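DotU family type IV/VI secretion system protein (Acinetobacter baumannii, PDB 6Y4R) forms the cytoplasmic domain of TssL, a key component of the type VI secretion system that probably belongs to its membrane complex. Local coordinates at residues F62-D67 with L131-K136; Y102-I107 with E123-C128; Q43-L48 with D53-A58. All blocks are in the same frame, centred on the assembly; numbering follows the deposited sequence.

Contact 1: F62-D67 with L131-K136; sequences FCALID and LGFQGK
L65 and F133 carry most of this buried contact, with A64 and the carbonyl of L131 adding smaller shares. L65 lies on helix 52-71, and F133 lies in the loop that follows helix 119-130. The CB bond of L65 does not aim straight at the loop. With CG anti to the backbone N (chi1 161°), however, the isobutyl group swings across the gap and brings CD1 to the loop backbone. That one methyl has two neighbours: CB of F133 lies 3.7 Å from L65 CD1, and the carbonyl O of L131 lies 3.8 Å from the same atom.

The F133 ring continues the line of contact along the helix surface. Its CE1 comes 3.6 Å from A64 O, which sits at the ring edge, in its plane, so the carbonyl oxygen looks at the ring's C-H rim. The same CE1 is 3.8 Å from A64 CB, while F133 CD1 lies 3.8 Å from L65 CA. Both faces of the F133 ring are taken: the backbone N of G135 stands 3.7 Å above one, offset toward the rim, and F104 stacks on the other.

No hydrogen bond joins the two segments. Just beyond them, the E68 carboxylate accepts Q134 N and G135 N, tying the loop backbone to helix 52-71. F12 and I15 of helix 9-19 pack against L131 and L65.

At G132, phi is positive (106°), and the residue is the C-prime position of a Schellman motif that ends helix 119-130, with F133 N turned back to C128 O. This is a helix C-terminus closed by a Schellman turn, followed by an aromatic residue that packs against the flank of helix 52-71 in the core of an all-helical domain.

Contact 2: Y102-I107 with E123-C128; sequences YQFFEI and EVFHYC
F125 reaches from helix 119-130 toward helix 100-114 and lodges against F104 and I107. At its base, F125 CB lies 4.2 Å from F104 CZ, and CG is equally close to that atom. One step out, F125 CD2 hangs over the centre of the F104 ring, 3.5 Å above its plane. The two rings are inclined at 43°, with centroids 4.6 Å apart, a geometry that is neither a parallel stack nor a T-shape. Farther along the same side, CE2 still lies near F104 CG and CD2 and also reaches the backbone: F104 O is 3.3 Å from F125 CE2, at the ring edge and near its plane. The tip, F125 CZ, ends against the I107 methyl CG2 at 3.5 Å, which CE1 also borders, the two side chains crossing at about a right angle.

F104 is placed for this meeting by its first torsion, which sets CG anti to the backbone N (chi1 174°) and turns the ring toward helix 119-130. The edge of that ring is met by C128, whose CB is 4.0 Å from F104 CE2.

The aromatic filling fits an axis separation of 11.3 Å between the two helix segments, whose N-to-C directions differ by 141°, antiparallel but well inclined. Helix 52-71 lines this interface through A61 against F125, D57 against I107 and L65 against C128, while helix 143-159 packs on F105 and helix 4-7 on V124.

Contact 3: Q43-L48 with D53-A58; sequences QQAKKL and DDIHDA
I55 presses against A45 and the start of the K46 side chain near the end of helix 27-47. Walking along 53-58, the first residue to matter is D54, which takes no part in the contact itself: its backbone N bonds S51 OG, and its OD1 forms a salt bridge with R118.

The next residue, I55, makes the whole contact with 43-48. Its CG1 stands anti to the carbonyl carbon (chi1 -70°), and this carries the ethyl branch out toward the neighbouring helix. There CG1 of I55 meets A45 CB at 3.5 Å, and the terminal methyl CD1 goes on to K46, where it lies 3.5 Å from K46 CG. The backbone is close behind, with K46 N 3.7 Å from I55 CD1. Thus the lysine offers only the aliphatic start of its chain; beyond a bend at chi3 (-49°) it leads away from I55, in keeping with its exposed position.

About one turn on from D54, D57 OD1 forms a second salt bridge with R118, so the arginine is clasped by two acidic groups from successive turns of helix 52-71. A58 then packs against F41 and V124.

The two segments belong to consecutive helices, 27-47 and 52-71, joined by a short loop whose F50 touches A45. Helix 4-7 closes this junction through L4 and L7 against A45, and helix 52-71 also leans on helix 119-130, through D57 against F125.

How the contacts relate
Contacts 1 and 2 occupy the middle of the domain and bury every touching residue, whereas contact 3 lies farther out, about 14 Å from the chain centre, and includes an exposed lysine. Helix 52-71 serves contacts 1 and 3 at two places along its length, and helix 119-130 supplies contact 2 and leads into the loop of contact 1. Contact 2 is nested within the chain loop that contact 1 closes, the two touching where Q134 O packs against F105 CE2. Two phenylalanine rings meet in contact 2, one ring and a leucine methyl in contact 1, and aliphatic groups alone in contact 3. None of the three has a hydrogen bond between its segments.

Contact 1: F62-D67 with L131-K136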
loop_
_atom_site.group_PDB
_atom_site.type_symbol
_atom_site.label_atom_id
_atom_site.label_comp_id
_atom_site.label_asym_id
_atom_site.label_seq_id
_atom_site.Cartn_x
_atom_site.Cartn_y
_atom_site.Cartn_z
ATOM N N PHE A 62 2.476 0.191 0.155
ATOM C CA PHE A 62 1.984 -1.175 0.007
ATOM C C PHE A 62 1.975 -1.900 1.349
ATOM O O PHE A 62 1.082 -2.706 1.616
ATOM C CB PHE A 62 2.831 -1.935 -1.009
ATOM C CG PHE A 62 2.488 -3.394 -1.124
ATOM C CD1 PHE A 62 1.672 -3.836 -2.150
ATOM C CD2 PHE A 62 2.992 -4.333 -0.223
ATOM C CE1 PHE A 62 1.349 -5.188 -2.272
ATOM C CE2 PHE A 62 2.666 -5.690 -0.335
ATOM C CZ PHE A 62 1.852 -6.112 -1.360
ATOM N N CYS A 63 2.981 -1.653 2.189
ATOM C CA CYS A 63 3.019 -2.284 3.504
ATOM C C CYS A 63 1.942 -1.720 4.428
ATOM O O CYS A 63 1.290 -2.470 5.165
ATOM C CB CYS A 63 4.411 -2.132 4.111
ATOM S SG CYS A 63 5.678 -3.115 3.231
ATOM N N ALA A 64 1.730 -0.403 4.405
ATOM C CA ALA A 64 0.616 0.151 5.168
ATOM C C ALA A 64 -0.712 -0.459 4.715
ATOM O O ALA A 64 -1.598 -0.711 5.540
ATOM C CB ALA A 64 0.601 1.678 5.052
ATOM N N LEU A 65 -0.851 -0.730 3.414
ATOM C CA LEU A 65 -2.110 -1.209 2.838
ATOM C C LEU A 65 -2.358 -2.686 3.127
ATOM O O LEU A 65 -3.487 -3.079 3.443
ATOM C CB LEU A 65 -2.121 -0.938 1.334
ATOM C CG LEU A 65 -3.081 -1.677 0.411
ATOM C CD1 LEU A 65 -4.504 -1.206 0.608
ATOM C CD2 LEU A 65 -2.646 -1.454 -1.014
ATOM N N ILE A 66 -1.333 -3.529 2.954
ATOM C CA ILE A 66 -1.463 -4.955 3.268
ATOM C C ILE A 66 -1.697 -5.158 4.761
ATOM O O ILE A 66 -2.473 -6.036 5.159
ATOM C CB ILE A 66 -0.226 -5.735 2.779
ATOM C CG1 ILE A 66 -0.399 -7.238 3.002
ATOM C CG2 ILE A 66 1.049 -5.250 3.470
ATOM C CD1 ILE A 66 -1.596 -7.807 2.339
ATOM N N ASP A 67 -1.082 -4.323 5.610
ATOM C CA ASP A 67 -1.277 -4.502 7.044
ATOM C C ASP A 67 -2.725 -4.247 7.442
ATOM O O ASP A 67 -3.318 -5.041 8.186
ATOM C CB ASP A 67 -0.374 -3.568 7.865
ATOM C CG ASP A 67 1.095 -4.029 7.961
ATOM O OD1 ASP A 67 1.439 -5.156 7.540
ATOM O OD2 ASP A 67 1.893 -3.295 8.596
ATOM N N LEU A 131 -7.891 0.542 -3.465
ATOM C CA LEU A 131 -7.995 -0.823 -2.964
ATOM C C LEU A 131 -8.293 -0.896 -1.462
ATOM O O LEU A 131 -7.999 -1.920 -0.826
ATOM C CB LEU A 131 -6.736 -1.635 -3.281
ATOM C CG LEU A 131 -6.227 -1.744 -4.715
ATOM C CD1 LEU A 131 -4.967 -2.657 -4.749
ATOM C CD2 LEU A 131 -7.331 -2.254 -5.652
ATOM N N GLY A 132 -8.847 0.168 -0.885
ATOM C CA GLY A 132 -9.515 0.102 0.400
ATOM C C GLY A 132 -8.768 0.688 1.572
ATOM O O GLY A 132 -9.315 0.708 2.683
ATOM N N PHE A 133 -7.572 1.218 1.358
ATOM C CA PHE A 133 -6.829 1.796 2.460
ATOM C C PHE A 133 -7.537 3.050 2.955
ATOM O O PHE A 133 -7.869 3.940 2.172
ATOM C CB PHE A 133 -5.396 2.128 2.045
ATOM C CG PHE A 133 -4.581 2.759 3.151
ATOM C CD1 PHE A 133 -3.817 1.976 4.008
ATOM C CD2 PHE A 133 -4.604 4.125 3.358
ATOM C CE1 PHE A 133 -3.077 2.548 5.042
ATOM C CE2 PHE A 133 -3.860 4.699 4.393
ATOM C CZ PHE A 133 -3.103 3.907 5.223
ATOM N N GLN A 134 -7.799 3.091 4.258
ATOM C CA GLN A 134 -8.433 4.217 4.931
ATOM C C GLN A 134 -7.524 4.935 5.912
ATOM O O GLN A 134 -7.542 6.168 5.978
ATOM C CB GLN A 134 -9.667 3.735 5.674
ATOM C CG GLN A 134 -10.541 2.900 4.819
ATOM C CD GLN A 134 -11.916 2.792 5.379
ATOM O OE1 GLN A 134 -12.872 2.669 4.617
ATOM N NE2 GLN A 134 -12.031 2.777 6.705
ATOM N N GLY A 135 -6.718 4.190 6.660
ATOM C CA GLY A 135 -5.847 4.808 7.642
ATOM C C GLY A 135 -6.629 5.592 8.665
ATOM O O GLY A 135 -7.565 5.103 9.305
ATOM N N LYS A 136 -6.209 6.836 8.825
ATOM C CA LYS A 136 -6.743 7.724 9.843
ATOM C C LYS A 136 -8.179 8.154 9.570
ATOM O O LYS A 136 -8.884 8.552 10.505
ATOM C CB LYS A 136 -5.774 8.900 9.960
ATOM C CG LYS A 136 -6.305 10.167 10.528
ATOM C CD LYS A 136 -5.546 11.371 9.970
ATOM C CE LYS A 136 -5.722 11.467 8.458
ATOM N NZ LYS A 136 -5.011 12.667 7.897
#

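Contact 2: Y102-I107 with E123-C128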
loop_
_atom_site.group_PDB
_atom_site.type_symbol
_atom_site.label_atom_id
_atom_site.label_comp_id
_atom_site.label_asym_id
_atom_site.label_seq_id
_atom_site.Cartn_x
_atom_site.Cartn_y
_atom_site.Cartn_z
ATOM N N TYR A 102 -1.631 7.924 9.761
ATOM C CA TYR A 102 -1.429 9.355 9.586
ATOM C C TYR A 102 -0.350 9.683 8.570
ATOM O O TYR A 102 -0.528 10.584 7.750
ATOM C CB TYR A 102 -1.043 10.009 10.926
ATOM C CG TYR A 102 -2.141 10.006 11.964
ATOM C CD1 TYR A 102 -2.451 8.855 12.680
ATOM C CD2 TYR A 102 -2.867 11.158 12.230
ATOM C CE1 TYR A 102 -3.464 8.852 13.623
ATOM C CE2 TYR A 102 -3.874 11.168 13.169
ATOM C CZ TYR A 102 -4.169 10.014 13.860
ATOM O OH TYR A 102 -5.178 10.036 14.794
ATOM N N GLN A 103 0.752 8.949 8.577
ATOM C CA GLN A 103 1.909 9.348 7.793
ATOM C C GLN A 103 1.771 8.983 6.317
ATOM O O GLN A 103 2.404 9.622 5.469
ATOM C CB GLN A 103 3.159 8.740 8.422
ATOM C CG GLN A 103 4.429 9.085 7.721
ATOM C CD GLN A 103 5.602 8.847 8.601
ATOM O OE1 GLN A 103 6.697 8.545 8.131
ATOM N NE2 GLN A 103 5.392 8.995 9.902
ATOM N N PHE A 104 0.936 8.001 5.986
ATOM C CA PHE A 104 0.586 7.758 4.586
ATOM C C PHE A 104 0.029 9.030 3.949
ATOM O O PHE A 104 0.285 9.312 2.771
ATOM C CB PHE A 104 -0.418 6.594 4.529
ATOM C CG PHE A 104 -0.991 6.288 3.164
ATOM C CD1 PHE A 104 -1.897 7.147 2.536
ATOM C CD2 PHE A 104 -0.676 5.088 2.535
ATOM C CE1 PHE A 104 -2.445 6.833 1.289
ATOM C CE2 PHE A 104 -1.232 4.764 1.278
ATOM C CZ PHE A 104 -2.112 5.645 0.664
ATOM N N PHE A 105 -0.730 9.820 4.723
ATOM C CA PHE A 105 -1.365 11.027 4.209
ATOM C C PHE A 105 -0.452 12.240 4.229
ATOM O O PHE A 105 -0.669 13.150 3.424
ATOM C CB PHE A 105 -2.674 11.278 4.966
ATOM C CG PHE A 105 -3.741 10.222 4.674
ATOM C CD1 PHE A 105 -4.339 10.155 3.414
ATOM C CD2 PHE A 105 -4.098 9.279 5.628
ATOM C CE1 PHE A 105 -5.291 9.197 3.121
ATOM C CE2 PHE A 105 -5.043 8.317 5.340
ATOM C CZ PHE A 105 -5.647 8.273 4.076
ATOM N N GLU A 106 0.549 12.279 5.120
ATOM C CA GLU A 106 1.607 13.290 5.049
ATOM C C GLU A 106 2.441 13.115 3.786
ATOM O O GLU A 106 2.708 14.082 3.067
ATOM C CB GLU A 106 2.493 13.183 6.286
ATOM C CG GLU A 106 1.707 13.244 7.566
ATOM C CD GLU A 106 2.532 13.713 8.758
ATOM O OE1 GLU A 106 1.952 14.307 9.702
ATOM O OE2 GLU A 106 3.755 13.438 8.791
ATOM N N ILE A 107 2.863 11.873 3.510
ATOM C CA ILE A 107 3.618 11.554 2.294
ATOM C C ILE A 107 2.771 11.828 1.051
ATOM O O ILE A 107 3.276 12.273 0.006
ATOM C CB ILE A 107 4.131 10.097 2.342
ATOM C CG1 ILE A 107 4.984 9.877 3.617
ATOM C CG2 ILE A 107 4.890 9.752 1.058
ATOM C CD1 ILE A 107 5.452 8.454 3.876
ATOM N N GLU A 123 0.832 7.748 -8.151
ATOM C CA GLU A 123 -0.087 6.763 -8.723
ATOM C C GLU A 123 -0.252 5.539 -7.820
ATOM O O GLU A 123 -1.330 4.934 -7.775
ATOM C CB GLU A 123 0.431 6.324 -10.088
ATOM C CG GLU A 123 -0.105 7.092 -11.282
ATOM C CD GLU A 123 0.830 7.005 -12.479
ATOM O OE1 GLU A 123 1.926 6.440 -12.307
ATOM O OE2 GLU A 123 0.441 7.385 -13.616
ATOM N N VAL A 124 0.821 5.143 -7.125
ATOM C CA VAL A 124 0.771 4.049 -6.150
ATOM C C VAL A 124 -0.079 4.440 -4.939
ATOM O O VAL A 124 -0.926 3.660 -4.483
ATOM C CB VAL A 124 2.203 3.625 -5.743
ATOM C CG1 VAL A 124 2.195 2.710 -4.534
ATOM C CG2 VAL A 124 2.918 2.929 -6.899
ATOM N N PHE A 125 0.147 5.641 -4.381
ATOM C CA PHE A 125 -0.629 6.033 -3.205
ATOM C C PHE A 125 -2.111 6.167 -3.516
ATOM O O PHE A 125 -2.944 5.870 -2.652
ATOM C CB PHE A 125 -0.125 7.345 -2.617
ATOM C CG PHE A 125 1.011 7.186 -1.640
ATOM C CD1 PHE A 125 2.237 6.711 -2.050
ATOM C CD2 PHE A 125 0.841 7.507 -0.298
ATOM C CE1 PHE A 125 3.278 6.579 -1.138
ATOM C CE2 PHE A 125 1.870 7.360 0.602
ATOM C CZ PHE A 125 3.087 6.903 0.179
ATOM N N HIS A 126 -2.461 6.622 -4.728
ATOM C CA HIS A 126 -3.863 6.660 -5.150
ATOM C C HIS A 126 -4.440 5.257 -5.281
ATOM O O HIS A 126 -5.569 4.997 -4.847
ATOM C CB HIS A 126 -3.976 7.418 -6.478
ATOM C CG HIS A 126 -5.341 7.391 -7.099
ATOM N ND1 HIS A 126 -5.617 6.679 -8.244
ATOM C CD2 HIS A 126 -6.493 8.023 -6.764
ATOM C CE1 HIS A 126 -6.886 6.860 -8.580
ATOM N NE2 HIS A 126 -7.443 7.668 -7.694
ATOM N N TYR A 127 -3.671 4.335 -5.862
ATOM C CA TYR A 127 -4.145 2.966 -6.069
ATOM C C TYR A 127 -4.316 2.204 -4.760
ATOM O O TYR A 127 -5.198 1.349 -4.658
ATOM C CB TYR A 127 -3.191 2.238 -7.017
ATOM C CG TYR A 127 -3.747 0.958 -7.560
ATOM C CD1 TYR A 127 -4.879 0.958 -8.350
ATOM C CD2 TYR A 127 -3.105 -0.244 -7.338
ATOM C CE1 TYR A 127 -5.399 -0.226 -8.858
ATOM C CE2 TYR A 127 -3.607 -1.438 -7.851
ATOM C CZ TYR A 127 -4.752 -1.420 -8.610
ATOM O OH TYR A 127 -5.259 -2.590 -9.125
ATOM N N CYS A 128 -3.489 2.479 -3.758
ATOM C CA CYS A 128 -3.739 1.918 -2.436
ATOM C C CYS A 128 -5.038 2.471 -1.856
ATOM O O CYS A 128 -5.739 1.780 -1.108
ATOM C CB CYS A 128 -2.561 2.222 -1.519
ATOM S SG CYS A 128 -1.037 1.401 -2.049
#

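Contact 3: Q43-L48 with D53-A58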
loop_
_atom_site.group_PDB
_atom_site.type_symbol
_atom_site.label_atom_id
_atom_site.label_comp_id
_atom_site.label_asym_id
_atom_site.label_seq_id
_atom_site.Cartn_x
_atom_site.Cartn_y
_atom_site.Cartn_z
ATOM N N GLN A 43 14.734 -4.307 -6.378
ATOM C CA GLN A 43 15.735 -4.639 -7.394
ATOM C C GLN A 43 15.307 -4.227 -8.804
ATOM O O GLN A 43 16.118 -3.699 -9.573
ATOM C CB GLN A 43 16.031 -6.143 -7.343
ATOM C CG GLN A 43 16.265 -6.803 -8.695
ATOM C CD GLN A 43 16.150 -8.313 -8.635
ATOM O OE1 GLN A 43 15.586 -8.877 -7.688
ATOM N NE2 GLN A 43 16.689 -8.971 -9.656
ATOM N N GLN A 44 14.039 -4.460 -9.165
ATOM C CA GLN A 44 13.580 -4.106 -10.509
ATOM C C GLN A 44 13.374 -2.606 -10.654
ATOM O O GLN A 44 13.678 -2.036 -11.706
ATOM C CB GLN A 44 12.285 -4.848 -10.851
ATOM C CG GLN A 44 12.432 -6.347 -11.036
ATOM C CD GLN A 44 11.159 -6.965 -11.577
ATOM O OE1 GLN A 44 10.091 -6.342 -11.539
ATOM N NE2 GLN A 44 11.268 -8.182 -12.117
ATOM N N ALA A 45 12.837 -1.952 -9.622
ATOM C CA ALA A 45 12.637 -0.506 -9.701
ATOM C C ALA A 45 13.966 0.241 -9.664
ATOM O O ALA A 45 14.102 1.284 -10.308
ATOM C CB ALA A 45 11.719 -0.030 -8.581
ATOM N N LYS A 46 14.955 -0.277 -8.911
ATOM C CA LYS A 46 16.277 0.330 -8.898
ATOM C C LYS A 46 16.962 0.215 -10.255
ATOM O O LYS A 46 17.564 1.197 -10.707
ATOM C CB LYS A 46 17.166 -0.283 -7.817
ATOM C CG LYS A 46 16.633 -0.253 -6.396
ATOM C CD LYS A 46 17.812 -0.371 -5.422
ATOM C CE LYS A 46 18.748 -1.549 -5.799
ATOM N NZ LYS A 46 20.112 -1.318 -5.174
ATOM N N LYS A 47 16.808 -0.914 -10.964
ATOM C CA LYS A 47 17.438 -1.065 -12.279
ATOM C C LYS A 47 16.767 -0.267 -13.351
ATOM O O LYS A 47 17.383 -0.019 -14.391
ATOM C CB LYS A 47 17.262 -2.429 -12.915
ATOM C CG LYS A 47 18.208 -3.524 -12.922
ATOM C CD LYS A 47 17.542 -4.708 -12.535
ATOM C CE LYS A 47 18.428 -5.669 -13.120
ATOM N NZ LYS A 47 17.915 -6.989 -12.833
ATOM N N LEU A 48 15.496 0.035 -13.163
ATOM C CA LEU A 48 14.801 0.904 -14.090
ATOM C C LEU A 48 14.976 2.356 -13.715
ATOM O O LEU A 48 14.385 3.224 -14.358
ATOM C CB LEU A 48 13.319 0.531 -14.186
ATOM C CG LEU A 48 12.940 -0.814 -14.836
ATOM C CD1 LEU A 48 11.420 -1.052 -14.782
ATOM C CD2 LEU A 48 13.451 -0.913 -16.278
ATOM N N ASP A 53 13.621 7.535 -3.271
ATOM C CA ASP A 53 12.435 7.914 -2.507
ATOM C C ASP A 53 11.167 7.321 -3.108
ATOM O O ASP A 53 10.268 6.903 -2.363
ATOM C CB ASP A 53 12.308 9.433 -2.402
ATOM C CG ASP A 53 13.587 10.095 -1.955
ATOM O OD1 ASP A 53 13.776 10.268 -0.731
ATOM O OD2 ASP A 53 14.404 10.460 -2.823
ATOM N N ASP A 54 11.081 7.245 -4.446
ATOM C CA ASP A 54 9.921 6.609 -5.079
ATOM C C ASP A 54 9.823 5.140 -4.681
ATOM O O ASP A 54 8.752 4.670 -4.287
ATOM C CB ASP A 54 9.976 6.738 -6.610
ATOM C CG ASP A 54 9.533 8.122 -7.124
ATOM O OD1 ASP A 54 9.278 9.026 -6.296
ATOM O OD2 ASP A 54 9.404 8.285 -8.367
ATOM N N ILE A 55 10.951 4.421 -4.718
ATOM C CA ILE A 55 10.961 3.013 -4.318
ATOM C C ILE A 55 10.554 2.881 -2.856
ATOM O O ILE A 55 9.714 2.043 -2.492
ATOM C CB ILE A 55 12.355 2.392 -4.558
ATOM C CG1 ILE A 55 12.689 2.229 -6.046
ATOM C CG2 ILE A 55 12.485 1.037 -3.822
ATOM C CD1 ILE A 55 14.187 2.316 -6.320
ATOM N N HIS A 56 11.152 3.718 -2.003
ATOM C CA HIS A 56 10.886 3.686 -0.562
ATOM C C HIS A 56 9.410 3.954 -0.282
ATOM O O HIS A 56 8.787 3.268 0.537
ATOM C CB HIS A 56 11.774 4.732 0.137
ATOM C CG HIS A 56 11.551 4.890 1.608
ATOM N ND1 HIS A 56 12.244 4.170 2.554
ATOM C CD2 HIS A 56 10.700 5.688 2.301
ATOM C CE1 HIS A 56 11.849 4.531 3.768
ATOM N NE2 HIS A 56 10.900 5.443 3.644
ATOM N N ASP A 57 8.826 4.952 -0.959
ATOM C CA ASP A 57 7.451 5.332 -0.640
ATOM C C ASP A 57 6.422 4.407 -1.261
ATOM O O ASP A 57 5.347 4.240 -0.684
ATOM C CB ASP A 57 7.161 6.775 -1.060
ATOM C CG ASP A 57 7.934 7.794 -0.233
ATOM O OD1 ASP A 57 8.166 8.931 -0.716
ATOM O OD2 ASP A 57 8.319 7.446 0.908
ATOM N N ALA A 58 6.721 3.789 -2.410
ATOM C CA ALA A 58 5.812 2.789 -2.962
ATOM C C ALA A 58 5.756 1.554 -2.068
ATOM O O ALA A 58 4.675 1.061 -1.726
ATOM C CB ALA A 58 6.243 2.414 -4.378
#